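Local coordinates for protein beta-ketoacyl synthase (Pseudomonas aeruginosa, PDB 4CW4) that condenses acetyl-CoA with malonyl-ACP to form acetoacetyl-ACP, the primer that initiates fatty acid biosynthesis, at residues A[433-441]-A[486-494]. Sequence-based numbering, arbitrary orientation.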
loop_
_atom_site.group_PDB
_atom_site.type_symbol
_atom_site.label_atom_id
_atom_site.label_comp_id
_atom_site.label_asym_id
_atom_site.label_seq_id
_atom_site.Cartn_x
_atom_site.Cartn_y
_atom_site.Cartn_z
ATOM N N ALA A 433 -12.439 -27.379 20.089
ATOM C CA ALA A 433 -13.438 -26.576 19.404
ATOM C C ALA A 433 -12.807 -25.438 18.620
ATOM O O ALA A 433 -13.394 -24.363 18.503
ATOM C CB ALA A 433 -14.454 -26.043 20.391
ATOM N N SER A 434 -11.622 -25.681 18.063
ATOM C CA SER A 434 -11.009 -24.705 17.162
ATOM C C SER A 434 -10.657 -25.352 15.829
ATOM O O SER A 434 -10.490 -26.568 15.746
ATOM C CB SER A 434 -9.779 -24.021 17.795
ATOM O OG SER A 434 -8.634 -24.838 17.740
ATOM N N PHE A 435 -10.567 -24.526 14.789
ATOM C CA PHE A 435 -10.170 -24.982 13.463
ATOM C C PHE A 435 -9.276 -23.934 12.811
ATOM O O PHE A 435 -9.198 -22.784 13.265
ATOM C CB PHE A 435 -11.386 -25.360 12.594
ATOM C CG PHE A 435 -12.279 -24.203 12.170
ATOM C CD1 PHE A 435 -13.072 -23.520 13.086
ATOM C CD2 PHE A 435 -12.378 -23.856 10.825
ATOM C CE1 PHE A 435 -13.919 -22.485 12.667
ATOM C CE2 PHE A 435 -13.209 -22.824 10.412
ATOM C CZ PHE A 435 -13.982 -22.145 11.337
ATOM N N VAL A 436 -8.590 -24.358 11.758
ATOM C CA VAL A 436 -7.661 -23.500 11.046
ATOM C C VAL A 436 -8.145 -23.291 9.621
ATOM O O VAL A 436 -8.433 -24.238 8.886
ATOM C CB VAL A 436 -6.246 -24.124 10.987
ATOM C CG1 VAL A 436 -5.280 -23.224 10.190
ATOM C CG2 VAL A 436 -5.701 -24.405 12.381
ATOM N N HIS A 437 -8.261 -22.030 9.240
ATOM C CA HIS A 437 -8.373 -21.647 7.841
ATOM C C HIS A 437 -6.955 -21.514 7.324
ATOM O O HIS A 437 -6.294 -20.479 7.495
ATOM C CB HIS A 437 -9.177 -20.352 7.678
ATOM C CG HIS A 437 -10.530 -20.595 7.096
ATOM N ND1 HIS A 437 -10.718 -20.754 5.745
ATOM C CD2 HIS A 437 -11.742 -20.791 7.679
ATOM C CE1 HIS A 437 -11.989 -21.030 5.513
ATOM N NE2 HIS A 437 -12.633 -21.052 6.672
ATOM N N ALA A 438 -6.484 -22.593 6.706
ATOM C CA ALA A 438 -5.125 -22.651 6.229
ATOM C C ALA A 438 -4.939 -21.712 5.068
ATOM O O ALA A 438 -5.846 -21.486 4.280
ATOM C CB ALA A 438 -4.774 -24.048 5.790
ATOM N N HIS A 439 -3.730 -21.201 4.966
ATOM C CA HIS A 439 -3.336 -20.405 3.823
ATOM C C HIS A 439 -3.602 -21.224 2.562
ATOM O O HIS A 439 -4.239 -20.746 1.636
ATOM C CB HIS A 439 -1.871 -20.018 3.925
ATOM C CG HIS A 439 -1.395 -19.203 2.772
ATOM N ND1 HIS A 439 -1.926 -17.965 2.475
ATOM C CD2 HIS A 439 -0.449 -19.449 1.833
ATOM C CE1 HIS A 439 -1.311 -17.474 1.411
ATOM N NE2 HIS A 439 -0.427 -18.363 0.991
ATOM N N GLY A 440 -3.120 -22.463 2.548
ATOM C CA GLY A 440 -3.539 -23.461 1.567
ATOM C C GLY A 440 -3.552 -22.946 0.144
ATOM O O GLY A 440 -4.590 -22.961 -0.507
ATOM N N SER A 441 -2.397 -22.521 -0.343
ATOM C CA SER A 441 -2.317 -21.821 -1.620
ATOM C C SER A 441 -2.199 -22.753 -2.818
ATOM O O SER A 441 -2.252 -22.282 -3.945
ATOM C CB SER A 441 -1.121 -20.866 -1.600
ATOM O OG SER A 441 0.032 -21.556 -1.175
ATOM N N GLN A 486 -11.048 -16.061 3.539
ATOM C CA GLN A 486 -10.936 -17.004 4.658
ATOM C C GLN A 486 -11.849 -16.630 5.826
ATOM O O GLN A 486 -12.617 -17.461 6.322
ATOM C CB GLN A 486 -9.481 -17.120 5.144
ATOM C CG GLN A 486 -8.502 -17.697 4.131
ATOM C CD GLN A 486 -7.057 -17.565 4.620
ATOM O OE1 GLN A 486 -6.483 -16.479 4.635
ATOM N NE2 GLN A 486 -6.483 -18.652 5.034
ATOM N N LEU A 487 -11.741 -15.392 6.294
ATOM C CA LEU A 487 -12.530 -14.929 7.434
ATOM C C LEU A 487 -14.019 -15.093 7.165
ATOM O O LEU A 487 -14.751 -15.603 7.996
ATOM C CB LEU A 487 -12.197 -13.461 7.766
ATOM C CG LEU A 487 -13.066 -12.853 8.894
ATOM C CD1 LEU A 487 -13.019 -13.707 10.126
ATOM C CD2 LEU A 487 -12.652 -11.406 9.242
ATOM N N ILE A 488 -14.466 -14.709 5.989
ATOM C CA ILE A 488 -15.892 -14.745 5.740
ATOM C C ILE A 488 -16.389 -16.185 5.668
ATOM O O ILE A 488 -17.465 -16.495 6.190
ATOM C CB ILE A 488 -16.244 -13.890 4.523
ATOM C CG1 ILE A 488 -16.214 -12.413 4.944
ATOM C CG2 ILE A 488 -17.608 -14.267 3.961
ATOM C CD1 ILE A 488 -16.397 -11.467 3.831
ATOM N N SER A 489 -15.608 -17.070 5.064
ATOM C CA SER A 489 -15.967 -18.482 5.086
ATOM C C SER A 489 -16.059 -19.007 6.521
ATOM O O SER A 489 -16.991 -19.745 6.859
ATOM C CB SER A 489 -14.980 -19.316 4.291
ATOM O OG SER A 489 -15.332 -20.676 4.415
ATOM N N ALA A 490 -15.115 -18.592 7.366
ATOM C CA ALA A 490 -15.123 -19.020 8.761
ATOM C C ALA A 490 -16.453 -18.686 9.430
ATOM O O ALA A 490 -16.975 -19.459 10.243
ATOM C CB ALA A 490 -13.979 -18.383 9.533
ATOM N N LEU A 491 -17.012 -17.532 9.095
ATOM C CA LEU A 491 -18.244 -17.098 9.725
ATOM C C LEU A 491 -19.382 -18.029 9.357
ATOM O O LEU A 491 -20.309 -18.230 10.132
ATOM C CB LEU A 491 -18.585 -15.674 9.304
ATOM C CG LEU A 491 -17.514 -14.611 9.610
ATOM C CD1 LEU A 491 -18.051 -13.226 9.285
ATOM C CD2 LEU A 491 -17.048 -14.710 11.077
ATOM N N GLY A 492 -19.302 -18.581 8.156
ATOM C CA GLY A 492 -20.272 -19.548 7.693
ATOM C C GLY A 492 -20.200 -20.846 8.474
ATOM O O GLY A 492 -21.228 -21.461 8.778
ATOM N N THR A 493 -18.986 -21.298 8.784
ATOM C CA THR A 493 -18.840 -22.473 9.656
ATOM C C THR A 493 -19.506 -22.238 11.015
ATOM O O THR A 493 -20.178 -23.123 11.538
ATOM C CB THR A 493 -17.367 -22.881 9.797
ATOM O OG1 THR A 493 -16.912 -23.357 8.531
ATOM C CG2 THR A 493 -17.156 -23.972 10.877
ATOM N N PHE A 494 -19.312 -21.062 11.599
ATOM C CA PHE A 494 -19.992 -20.749 12.848
ATOM C C PHE A 494 -21.522 -20.816 12.687
ATOM O O PHE A 494 -22.221 -21.334 13.560
ATOM C CB PHE A 494 -19.597 -19.352 13.361
ATOM C CG PHE A 494 -18.173 -19.225 13.823
ATOM C CD1 PHE A 494 -17.505 -20.272 14.420
ATOM C CD2 PHE A 494 -17.503 -18.025 13.641
ATOM C CE1 PHE A 494 -16.191 -20.133 14.826
ATOM C CE2 PHE A 494 -16.209 -17.881 14.045
ATOM C CZ PHE A 494 -15.551 -18.942 14.648
HETATM O O HOH W 1 -15.157 -22.247 6.729
HETATM O O HOH W 2 -4.221 -16.347 2.869
#
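H437 lays its imidazole against the helix residues Q486, S489 and A490, an instructive case of how a strand can be joined to a covering helix by packing and water. The carbonyl O of Q486 sits 3.5 Å above the imidazole plane, over the ring centre, while the Q486 side chain runs alongside that of H437 in the opposite sense, its amide plane turned 81° from the ring. At the imidazole edge, in its plane, a water lies 2.8 Å from H437 NE2; it also bonds S489 OG and donates to T493 OG1, so one molecule ties the ring to two hydroxyls spaced one helical turn apart.

With chi2 at 171°, the Q486 chain stretches out past H437 to the backbone carbonyls of H437 and A438. Its NE2, 3.0 Å from A438 O, is hydrogen-bonded to the carbonyl of N536. Its OE1 accepts from a second water, 2.9 Å away, which in turn bonds H439 ND1 at 2.8 Å. Through this water the helix reaches a predicted catalytic histidine, whose side chain lies near those of H477 and C286, the probable remaining active-site residues.

Further back on the strand, F435 points its CZ at T493 CG2, 3.7 Å away, the two side chains meeting head-on across the interface. T493 chi1 of -67° sets CG2 anti to the backbone N and facing the ring, which leaves OG1 for the water and the carbonyl of I498. F494 CE1 meets the edge of F435 in its plane, 3.9 Å from F435 CE1.

Strand 434-437 runs between the parallel strands 466-469 and 532-539 of the C-terminal half of this thiolase-like fold. Helix 482-496 packs over F435 and H437, the axes of strand 434-437 and segment 486-494 coming within 9.5 Å, whereas V436 and A438 contact helix 444-461.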